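Putative transcriptional regulator protein, LacI family (Rhizobium etli, PDB 3MIZ) probably acts as a DNA-binding repressor of the LacI family, pairing an effector-sensing core of the periplasmic-binding-protein type with a helix-turn-helix domain absent from this construct. Local coordinates at residues 14-24 against 44-54; 79-87 against 107-115. All coordinates share one frame; numbering follows the deposited sequence.

Interaction 1: 14-24 against 44-54; sequences NTFGIITDYVS and GKTILIANTGG
T15 to T20 pair in parallel, residue for residue, with T46 to N51, the first two strands of the Rossmann-like periplasmic-binding-protein subdomain. Helix 30-42 makes the beta-alpha-beta crossover between them. Seven backbone bonds run from T46 N on N14 O to T52 N on T20 O, among them A50 N to I18 O at 2.9 Å. F16, I18, I47 and I49 share one face of the sheet. There CD1 of I18 presses on CG2 of I47 at 3.5 Å, tighter than usual carbon contact, while the same CD1 runs alongside I49, 4.0 Å from its CG1. K45 can be followed outward from the backbone: its CB sits 3.1 Å from N14 O, CG stays beside that same oxygen, and CD packs against F16 CZ at 3.6 Å. A bend at the last torsion (chi4 -55°) then brings NZ back to N14 OD1 in a weak hydrogen bond, and a water bound by NZ also bonds weakly to OD1. On the other face, CG2 of I19 meets CG2 of T52 at 3.7 Å. Beyond the strand ends, the ring of Y22 meets the G53-G54 turn obliquely, with CE1 near G53 O and OH 3.4 Å from G54 CA, where a side chain on G54 would collide with the hydroxyl. Trading Y22 for an alanine would probably open a gap beside G53 and G54 and leave that turn freer to move. The turn is also held from within, as an ST turn: T52 OG1 accepts the backbone N of G54 at 2.9 Å.

Interaction 2: 79-87 against 107-115; sequences MYRRIVDPE and LLPSIEPDD
A salt-bridge network centred on R81 joins strand 81-83 to E112 on strand 110-113 and to the start of helix 115-127. R81 is extended from CG to NE, with CG anti to the backbone N (chi1 -156°), which carries the guanidinium between two carboxylates. NE gives a fairly straight bond to E112 OE2 at 3.0 Å; the oxygen lies at the guanidinium edge but is approached from above its own carboxylate, the two planes standing 89° apart. NH1 reaches the anti lone pair of D115 OD2 at 2.9 Å, here with the planes only 26° apart, and also donates to a water that bonds to D114 OD1. The carbonyl oxygen of P113 lies over one guanidinium face. Farther along, CG of the P86 pyrrolidine ring touches L108 CD1 at 3.8 Å, and L107 CD2 rests against the carboxylate of D85, whose OD2 is hydrogen-bonded to T104 OG1. D114 caps helix 115-127 through Q117 N, and D115 has a second ionic partner in R149 of helix 144-160. Strand 110-113 in turn pairs with strand 277-285, with helix 253-268 packed against I111 and P113.

Overall arrangement
Interaction 1 is complete in the chain before interaction 2 begins, and their centres lie about 15 Å apart, yet they touch where the strand 15-20 end meets the chain leaving strand 73-78. D21 makes the join: its OD2 forms a salt bridge with R82 NH1 at 2.8 Å, while OD1 probably accepts a hydrogen bond from M79 N at 2.9 Å. The selenomethionine M79 also packs against T20 and Y22. R81 and R82 therefore divide their work, one bound to 107-115 and the other to D21 of interaction 1. The second subunit reaches interaction 1, where M65 of that subunit packs against T15 and T46, but does not touch interaction 2.

Interaction 1: 14-24 against 44-54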
loop_
_atom_site.group_PDB
_atom_site.type_symbol
_atom_site.label_atom_id
_atom_site.label_comp_id
_atom_site.label_asym_id
_atom_site.label_seq_id
_atom_site.Cartn_x
_atom_site.Cartn_y
_atom_site.Cartn_z
ATOM N N ASN A 14 -21.114 -16.510 -12.974
ATOM C CA ASN A 14 -19.864 -16.963 -12.371
ATOM C C ASN A 14 -18.995 -15.751 -12.079
ATOM O O ASN A 14 -17.761 -15.829 -12.069
ATOM C CB ASN A 14 -19.127 -17.938 -13.295
ATOM C CG ASN A 14 -19.830 -19.278 -13.388
ATOM O OD1 ASN A 14 -20.281 -19.814 -12.378
ATOM N ND2 ASN A 14 -19.916 -19.827 -14.591
ATOM N N THR A 15 -19.658 -14.624 -11.838
ATOM C CA THR A 15 -18.961 -13.382 -11.538
ATOM C C THR A 15 -19.351 -12.893 -10.149
ATOM O O THR A 15 -20.537 -12.778 -9.831
ATOM C CB THR A 15 -19.309 -12.290 -12.576
ATOM O OG1 THR A 15 -18.928 -12.742 -13.882
ATOM C CG2 THR A 15 -18.573 -10.994 -12.262
ATOM N N PHE A 16 -18.349 -12.636 -9.317
ATOM C CA PHE A 16 -18.585 -12.123 -7.973
ATOM C C PHE A 16 -18.226 -10.647 -8.041
ATOM O O PHE A 16 -17.288 -10.267 -8.738
ATOM C CB PHE A 16 -17.666 -12.785 -6.936
ATOM C CG PHE A 16 -18.066 -14.181 -6.540
ATOM C CD1 PHE A 16 -19.182 -14.798 -7.089
ATOM C CD2 PHE A 16 -17.305 -14.881 -5.614
ATOM C CE1 PHE A 16 -19.532 -16.096 -6.717
ATOM C CE2 PHE A 16 -17.643 -16.172 -5.236
ATOM C CZ PHE A 16 -18.761 -16.784 -5.789
ATOM N N GLY A 17 -18.980 -9.822 -7.330
ATOM C CA GLY A 17 -18.689 -8.409 -7.316
ATOM C C GLY A 17 -18.191 -8.052 -5.933
ATOM O O GLY A 17 -18.701 -8.557 -4.938
ATOM N N ILE A 18 -17.175 -7.208 -5.865
ATOM C CA ILE A 18 -16.647 -6.768 -4.577
ATOM C C ILE A 18 -17.021 -5.309 -4.413
ATOM O O ILE A 18 -16.710 -4.484 -5.268
ATOM C CB ILE A 18 -15.109 -6.830 -4.516
ATOM C CG1 ILE A 18 -14.626 -8.273 -4.645
ATOM C CG2 ILE A 18 -14.620 -6.218 -3.180
ATOM C CD1 ILE A 18 -13.096 -8.399 -4.589
ATOM N N ILE A 19 -17.708 -4.984 -3.329
ATOM C CA ILE A 19 -18.052 -3.594 -3.091
ATOM C C ILE A 19 -17.160 -3.178 -1.939
ATOM O O ILE A 19 -17.287 -3.689 -0.830
ATOM C CB ILE A 19 -19.541 -3.424 -2.715
ATOM C CG1 ILE A 19 -20.414 -3.815 -3.913
ATOM C CG2 ILE A 19 -19.813 -1.974 -2.281
ATOM C CD1 ILE A 19 -21.899 -3.617 -3.699
ATOM N N THR A 20 -16.222 -2.283 -2.214
ATOM C CA THR A 20 -15.329 -1.824 -1.171
ATOM C C THR A 20 -15.521 -0.339 -0.933
ATOM O O THR A 20 -16.095 0.352 -1.764
ATOM C CB THR A 20 -13.876 -2.066 -1.536
ATOM O OG1 THR A 20 -13.055 -1.689 -0.427
ATOM C CG2 THR A 20 -13.486 -1.245 -2.768
ATOM N N ASP A 21 -15.028 0.156 0.198
ATOM C CA ASP A 21 -15.177 1.570 0.504
ATOM C C ASP A 21 -13.996 2.484 0.176
ATOM O O ASP A 21 -14.090 3.315 -0.728
ATOM C CB ASP A 21 -15.586 1.771 1.978
ATOM C CG ASP A 21 -14.708 0.999 2.967
ATOM O OD1 ASP A 21 -13.666 0.435 2.567
ATOM O OD2 ASP A 21 -15.068 0.971 4.166
ATOM N N TYR A 22 -12.875 2.321 0.872
ATOM C CA TYR A 22 -11.743 3.226 0.666
ATOM C C TYR A 22 -10.482 2.649 0.049
ATOM O O TYR A 22 -9.374 3.039 0.426
ATOM C CB TYR A 22 -11.390 3.877 2.002
ATOM C CG TYR A 22 -12.581 4.491 2.693
ATOM C CD1 TYR A 22 -13.153 5.675 2.223
ATOM C CD2 TYR A 22 -13.156 3.877 3.800
ATOM C CE1 TYR A 22 -14.271 6.229 2.840
ATOM C CE2 TYR A 22 -14.275 4.422 4.425
ATOM C CZ TYR A 22 -14.827 5.600 3.936
ATOM O OH TYR A 22 -15.941 6.132 4.542
ATOM N N VAL A 23 -10.638 1.751 -0.914
ATOM C CA VAL A 23 -9.489 1.120 -1.552
ATOM C C VAL A 23 -8.575 2.095 -2.303
ATOM O O VAL A 23 -7.364 1.870 -2.389
ATOM C CB VAL A 23 -9.949 -0.006 -2.527
ATOM C CG1 VAL A 23 -10.541 0.596 -3.786
ATOM C CG2 VAL A 23 -8.791 -0.924 -2.852
ATOM N N SER A 24 -9.137 3.184 -2.833
ATOM C CA SER A 24 -8.328 4.144 -3.581
ATOM C C SER A 24 -7.465 5.012 -2.673
ATOM O O SER A 24 -6.572 5.712 -3.144
ATOM C CB SER A 24 -9.218 5.040 -4.446
ATOM O OG SER A 24 -9.978 5.937 -3.651
ATOM N N GLY A 44 -13.047 -21.022 -11.030
ATOM C CA GLY A 44 -13.655 -20.569 -12.271
ATOM C C GLY A 44 -14.510 -19.320 -12.279
ATOM O O GLY A 44 -15.372 -19.169 -13.144
ATOM N N LYS A 45 -14.287 -18.406 -11.343
ATOM C CA LYS A 45 -15.092 -17.198 -11.328
ATOM C C LYS A 45 -14.292 -15.935 -11.581
ATOM O O LYS A 45 -13.080 -15.897 -11.378
ATOM C CB LYS A 45 -15.865 -17.121 -10.012
ATOM C CG LYS A 45 -16.912 -18.241 -9.945
ATOM C CD LYS A 45 -17.371 -18.540 -8.551
ATOM C CE LYS A 45 -17.953 -19.949 -8.477
ATOM N NZ LYS A 45 -19.052 -20.197 -9.456
ATOM N N THR A 46 -14.981 -14.913 -12.070
ATOM C CA THR A 46 -14.361 -13.633 -12.357
ATOM C C THR A 46 -14.779 -12.670 -11.260
ATOM O O THR A 46 -15.849 -12.822 -10.661
ATOM C CB THR A 46 -14.809 -13.107 -13.720
ATOM O OG1 THR A 46 -16.239 -13.087 -13.774
ATOM C CG2 THR A 46 -14.288 -14.010 -14.827
ATOM N N ILE A 47 -13.937 -11.675 -11.011
ATOM C CA ILE A 47 -14.185 -10.700 -9.958
ATOM C C ILE A 47 -14.196 -9.281 -10.517
ATOM O O ILE A 47 -13.288 -8.893 -11.256
ATOM C CB ILE A 47 -13.078 -10.795 -8.862
ATOM C CG1 ILE A 47 -13.039 -12.204 -8.261
ATOM C CG2 ILE A 47 -13.312 -9.754 -7.773
ATOM C CD1 ILE A 47 -14.319 -12.631 -7.554
ATOM N N LEU A 48 -15.240 -8.526 -10.177
ATOM C CA LEU A 48 -15.372 -7.133 -10.588
ATOM C C LEU A 48 -15.421 -6.318 -9.306
ATOM O O LEU A 48 -16.203 -6.622 -8.401
ATOM C CB LEU A 48 -16.657 -6.906 -11.382
ATOM C CG LEU A 48 -16.639 -7.302 -12.860
ATOM C CD1 LEU A 48 -18.018 -7.051 -13.483
ATOM C CD2 LEU A 48 -15.570 -6.484 -13.581
ATOM N N ILE A 49 -14.593 -5.283 -9.234
ATOM C CA ILE A 49 -14.525 -4.434 -8.050
ATOM C C ILE A 49 -15.111 -3.029 -8.269
ATOM O O ILE A 49 -14.881 -2.410 -9.305
ATOM C CB ILE A 49 -13.052 -4.278 -7.597
ATOM C CG1 ILE A 49 -12.416 -5.655 -7.388
ATOM C CG2 ILE A 49 -12.984 -3.455 -6.322
ATOM C CD1 ILE A 49 -10.919 -5.575 -7.044
ATOM N N ALA A 50 -15.869 -2.543 -7.283
ATOM C CA ALA A 50 -16.459 -1.203 -7.323
ATOM C C ALA A 50 -16.197 -0.549 -5.964
ATOM O O ALA A 50 -16.375 -1.182 -4.931
ATOM C CB ALA A 50 -17.960 -1.284 -7.588
ATOM N N ASN A 51 -15.785 0.715 -5.977
ATOM C CA ASN A 51 -15.469 1.452 -4.752
ATOM C C ASN A 51 -16.507 2.548 -4.497
ATOM O O ASN A 51 -16.832 3.310 -5.399
ATOM C CB ASN A 51 -14.074 2.078 -4.883
ATOM C CG ASN A 51 -13.473 2.478 -3.537
ATOM O OD1 ASN A 51 -13.381 1.664 -2.618
ATOM N ND2 ASN A 51 -13.043 3.732 -3.426
ATOM N N THR A 52 -17.006 2.621 -3.266
ATOM C CA THR A 52 -18.016 3.609 -2.884
ATOM C C THR A 52 -17.388 4.928 -2.425
ATOM O O THR A 52 -18.033 5.981 -2.462
ATOM C CB THR A 52 -18.880 3.104 -1.708
ATOM O OG1 THR A 52 -18.078 3.077 -0.522
ATOM C CG2 THR A 52 -19.422 1.714 -1.978
ATOM N N GLY A 53 -16.137 4.869 -1.980
ATOM C CA GLY A 53 -15.478 6.072 -1.501
ATOM C C GLY A 53 -16.135 6.530 -0.208
ATOM O O GLY A 53 -15.913 7.651 0.261
ATOM N N GLY A 54 -16.953 5.654 0.362
ATOM C CA GLY A 54 -17.645 5.956 1.601
ATOM C C GLY A 54 -18.968 6.679 1.414
ATOM O O GLY A 54 -19.577 7.126 2.387
HETATM O O HOH W 1 -17.603 -21.234 -11.479
HETATM O O HOH W 2 -17.309 -15.159 -15.356
#

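Interaction 2: 79-87 against 107-115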
loop_
_atom_site.group_PDB
_atom_site.type_symbol
_atom_site.label_atom_id
_atom_site.label_comp_id
_atom_site.label_asym_id
_atom_site.label_seq_id
_atom_site.Cartn_x
_atom_site.Cartn_y
_atom_site.Cartn_z
HETATM N N MSE A 79 -12.043 -1.466 4.062
HETATM C CA MSE A 79 -10.589 -1.366 4.190
HETATM C C MSE A 79 -10.139 -1.573 5.635
HETATM O O MSE A 79 -9.089 -2.166 5.891
HETATM C CB MSE A 79 -10.111 -0.013 3.666
HETATM C CG MSE A 79 -10.168 0.094 2.156
HETATM SE SE MSE A 79 -9.052 -1.262 1.315
HETATM C CE MSE A 79 -10.405 -2.585 0.844
ATOM N N TYR A 80 -10.916 -1.062 6.583
ATOM C CA TYR A 80 -10.599 -1.273 7.990
ATOM C C TYR A 80 -11.852 -1.812 8.646
ATOM O O TYR A 80 -12.953 -1.702 8.101
ATOM C CB TYR A 80 -10.121 0.013 8.691
ATOM C CG TYR A 80 -10.925 1.252 8.396
ATOM C CD1 TYR A 80 -10.509 2.155 7.416
ATOM C CD2 TYR A 80 -12.093 1.536 9.104
ATOM C CE1 TYR A 80 -11.233 3.316 7.150
ATOM C CE2 TYR A 80 -12.825 2.688 8.842
ATOM C CZ TYR A 80 -12.388 3.573 7.870
ATOM O OH TYR A 80 -13.096 4.726 7.633
ATOM N N ARG A 81 -11.693 -2.406 9.819
ATOM C CA ARG A 81 -12.825 -2.996 10.499
ATOM C C ARG A 81 -13.918 -1.983 10.824
ATOM O O ARG A 81 -13.664 -0.951 11.436
ATOM C CB ARG A 81 -12.342 -3.697 11.757
ATOM C CG ARG A 81 -13.269 -4.777 12.225
ATOM C CD ARG A 81 -12.626 -5.554 13.345
ATOM N NE ARG A 81 -13.588 -6.416 14.008
ATOM C CZ ARG A 81 -13.306 -7.147 15.076
ATOM N NH1 ARG A 81 -12.082 -7.113 15.593
ATOM N NH2 ARG A 81 -14.243 -7.903 15.625
ATOM N N ARG A 82 -15.140 -2.291 10.401
ATOM C CA ARG A 82 -16.271 -1.397 10.619
ATOM C C ARG A 82 -17.534 -2.175 10.973
ATOM O O ARG A 82 -17.634 -3.379 10.721
ATOM C CB ARG A 82 -16.572 -0.594 9.344
ATOM C CG ARG A 82 -15.482 0.346 8.853
ATOM C CD ARG A 82 -15.885 0.960 7.514
ATOM N NE ARG A 82 -17.189 1.612 7.604
ATOM C CZ ARG A 82 -17.944 1.940 6.559
ATOM N NH1 ARG A 82 -17.533 1.681 5.323
ATOM N NH2 ARG A 82 -19.127 2.518 6.752
ATOM N N ILE A 83 -18.487 -1.474 11.574
ATOM C CA ILE A 83 -19.792 -2.036 11.889
ATOM C C ILE A 83 -20.687 -1.157 11.015
ATOM O O ILE A 83 -20.744 0.063 11.211
ATOM C CB ILE A 83 -20.181 -1.843 13.369
ATOM C CG1 ILE A 83 -19.212 -2.605 14.278
ATOM C CG2 ILE A 83 -21.590 -2.373 13.603
ATOM C CD1 ILE A 83 -19.444 -2.334 15.766
ATOM N N VAL A 84 -21.354 -1.762 10.037
ATOM C CA VAL A 84 -22.193 -0.995 9.130
ATOM C C VAL A 84 -23.136 -1.863 8.319
ATOM O O VAL A 84 -22.811 -3.003 7.967
ATOM C CB VAL A 84 -21.323 -0.172 8.150
ATOM C CG1 VAL A 84 -20.365 -1.092 7.406
ATOM C CG2 VAL A 84 -22.207 0.578 7.152
ATOM N N ASP A 85 -24.322 -1.323 8.055
ATOM C CA ASP A 85 -25.316 -2.012 7.244
ATOM C C ASP A 85 -25.109 -1.550 5.811
ATOM O O ASP A 85 -25.027 -0.349 5.545
ATOM C CB ASP A 85 -26.736 -1.632 7.677
ATOM C CG ASP A 85 -27.297 -2.559 8.731
ATOM O OD1 ASP A 85 -26.526 -3.342 9.333
ATOM O OD2 ASP A 85 -28.524 -2.502 8.964
ATOM N N PRO A 86 -25.005 -2.490 4.864
ATOM C CA PRO A 86 -24.814 -2.017 3.490
ATOM C C PRO A 86 -26.039 -1.200 3.066
ATOM O O PRO A 86 -27.143 -1.433 3.556
ATOM C CB PRO A 86 -24.692 -3.310 2.685
ATOM C CG PRO A 86 -24.132 -4.299 3.692
ATOM C CD PRO A 86 -24.917 -3.958 4.948
ATOM N N GLU A 87 -25.827 -0.238 2.175
ATOM C CA GLU A 87 -26.906 0.600 1.653
ATOM C C GLU A 87 -27.218 0.114 0.236
ATOM O O GLU A 87 -26.740 0.690 -0.740
ATOM C CB GLU A 87 -26.460 2.062 1.617
ATOM C CG GLU A 87 -26.454 2.739 2.975
ATOM C CD GLU A 87 -27.859 2.973 3.500
ATOM O OE1 GLU A 87 -28.595 3.766 2.871
ATOM O OE2 GLU A 87 -28.229 2.362 4.528
ATOM N N LEU A 107 -27.947 -9.482 10.006
ATOM C CA LEU A 107 -28.518 -9.056 8.732
ATOM C C LEU A 107 -27.892 -9.859 7.587
ATOM O O LEU A 107 -28.578 -10.263 6.645
ATOM C CB LEU A 107 -28.262 -7.562 8.508
ATOM C CG LEU A 107 -28.929 -6.930 7.284
ATOM C CD1 LEU A 107 -30.443 -6.875 7.486
ATOM C CD2 LEU A 107 -28.383 -5.531 7.078
ATOM N N LEU A 108 -26.587 -10.097 7.686
ATOM C CA LEU A 108 -25.844 -10.837 6.663
ATOM C C LEU A 108 -24.686 -11.584 7.303
ATOM O O LEU A 108 -24.234 -11.215 8.382
ATOM C CB LEU A 108 -25.252 -9.867 5.650
ATOM C CG LEU A 108 -26.166 -9.044 4.750
ATOM C CD1 LEU A 108 -25.369 -7.890 4.138
ATOM C CD2 LEU A 108 -26.743 -9.951 3.670
ATOM N N PRO A 109 -24.201 -12.656 6.655
ATOM C CA PRO A 109 -23.075 -13.374 7.255
ATOM C C PRO A 109 -21.849 -12.471 7.189
ATOM O O PRO A 109 -21.722 -11.642 6.284
ATOM C CB PRO A 109 -22.941 -14.615 6.378
ATOM C CG PRO A 109 -23.518 -14.183 5.068
ATOM C CD PRO A 109 -24.713 -13.375 5.477
ATOM N N SER A 110 -20.948 -12.619 8.152
ATOM C CA SER A 110 -19.763 -11.780 8.172
ATOM C C SER A 110 -18.575 -12.514 8.753
ATOM O O SER A 110 -18.723 -13.404 9.590
ATOM C CB SER A 110 -20.021 -10.512 8.983
ATOM O OG SER A 110 -20.341 -10.826 10.324
ATOM N N ILE A 111 -17.391 -12.138 8.287
ATOM C CA ILE A 111 -16.165 -12.742 8.775
ATOM C C ILE A 111 -15.166 -11.603 8.985
ATOM O O ILE A 111 -14.928 -10.790 8.086
ATOM C CB ILE A 111 -15.662 -13.815 7.773
ATOM C CG1 ILE A 111 -14.474 -14.568 8.367
ATOM C CG2 ILE A 111 -15.327 -13.174 6.432
ATOM C CD1 ILE A 111 -14.140 -15.881 7.635
ATOM N N GLU A 112 -14.618 -11.535 10.194
ATOM C CA GLU A 112 -13.682 -10.485 10.586
ATOM C C GLU A 112 -12.462 -11.037 11.313
ATOM O O GLU A 112 -12.474 -12.169 11.801
ATOM C CB GLU A 112 -14.347 -9.532 11.571
ATOM C CG GLU A 112 -15.615 -8.836 11.118
ATOM C CD GLU A 112 -16.332 -8.223 12.304
ATOM O OE1 GLU A 112 -17.022 -8.973 13.027
ATOM O OE2 GLU A 112 -16.189 -7.004 12.530
ATOM N N PRO A 113 -11.406 -10.216 11.433
ATOM C CA PRO A 113 -10.176 -10.611 12.124
ATOM C C PRO A 113 -10.400 -10.305 13.604
ATOM O O PRO A 113 -11.231 -9.454 13.945
ATOM C CB PRO A 113 -9.129 -9.698 11.496
ATOM C CG PRO A 113 -9.890 -8.430 11.314
ATOM C CD PRO A 113 -11.226 -8.916 10.757
ATOM N N ASP A 114 -9.668 -10.978 14.485
ATOM C CA ASP A 114 -9.835 -10.762 15.914
ATOM C C ASP A 114 -8.778 -9.815 16.495
ATOM O O ASP A 114 -7.789 -10.263 17.076
ATOM C CB ASP A 114 -9.774 -12.105 16.641
ATOM C CG ASP A 114 -10.464 -12.074 17.986
ATOM O OD1 ASP A 114 -10.468 -11.015 18.646
ATOM O OD2 ASP A 114 -10.989 -13.133 18.389
ATOM N N ASP A 115 -8.992 -8.512 16.334
ATOM C CA ASP A 115 -8.081 -7.492 16.851
ATOM C C ASP A 115 -7.806 -7.665 18.337
ATOM O O ASP A 115 -6.673 -7.526 18.796
ATOM C CB ASP A 115 -8.677 -6.101 16.631
ATOM C CG ASP A 115 -8.681 -5.706 15.182
ATOM O OD1 ASP A 115 -7.746 -5.001 14.760
ATOM O OD2 ASP A 115 -9.606 -6.125 14.463
HETATM O O HOH W 3 -11.761 -8.510 18.119
#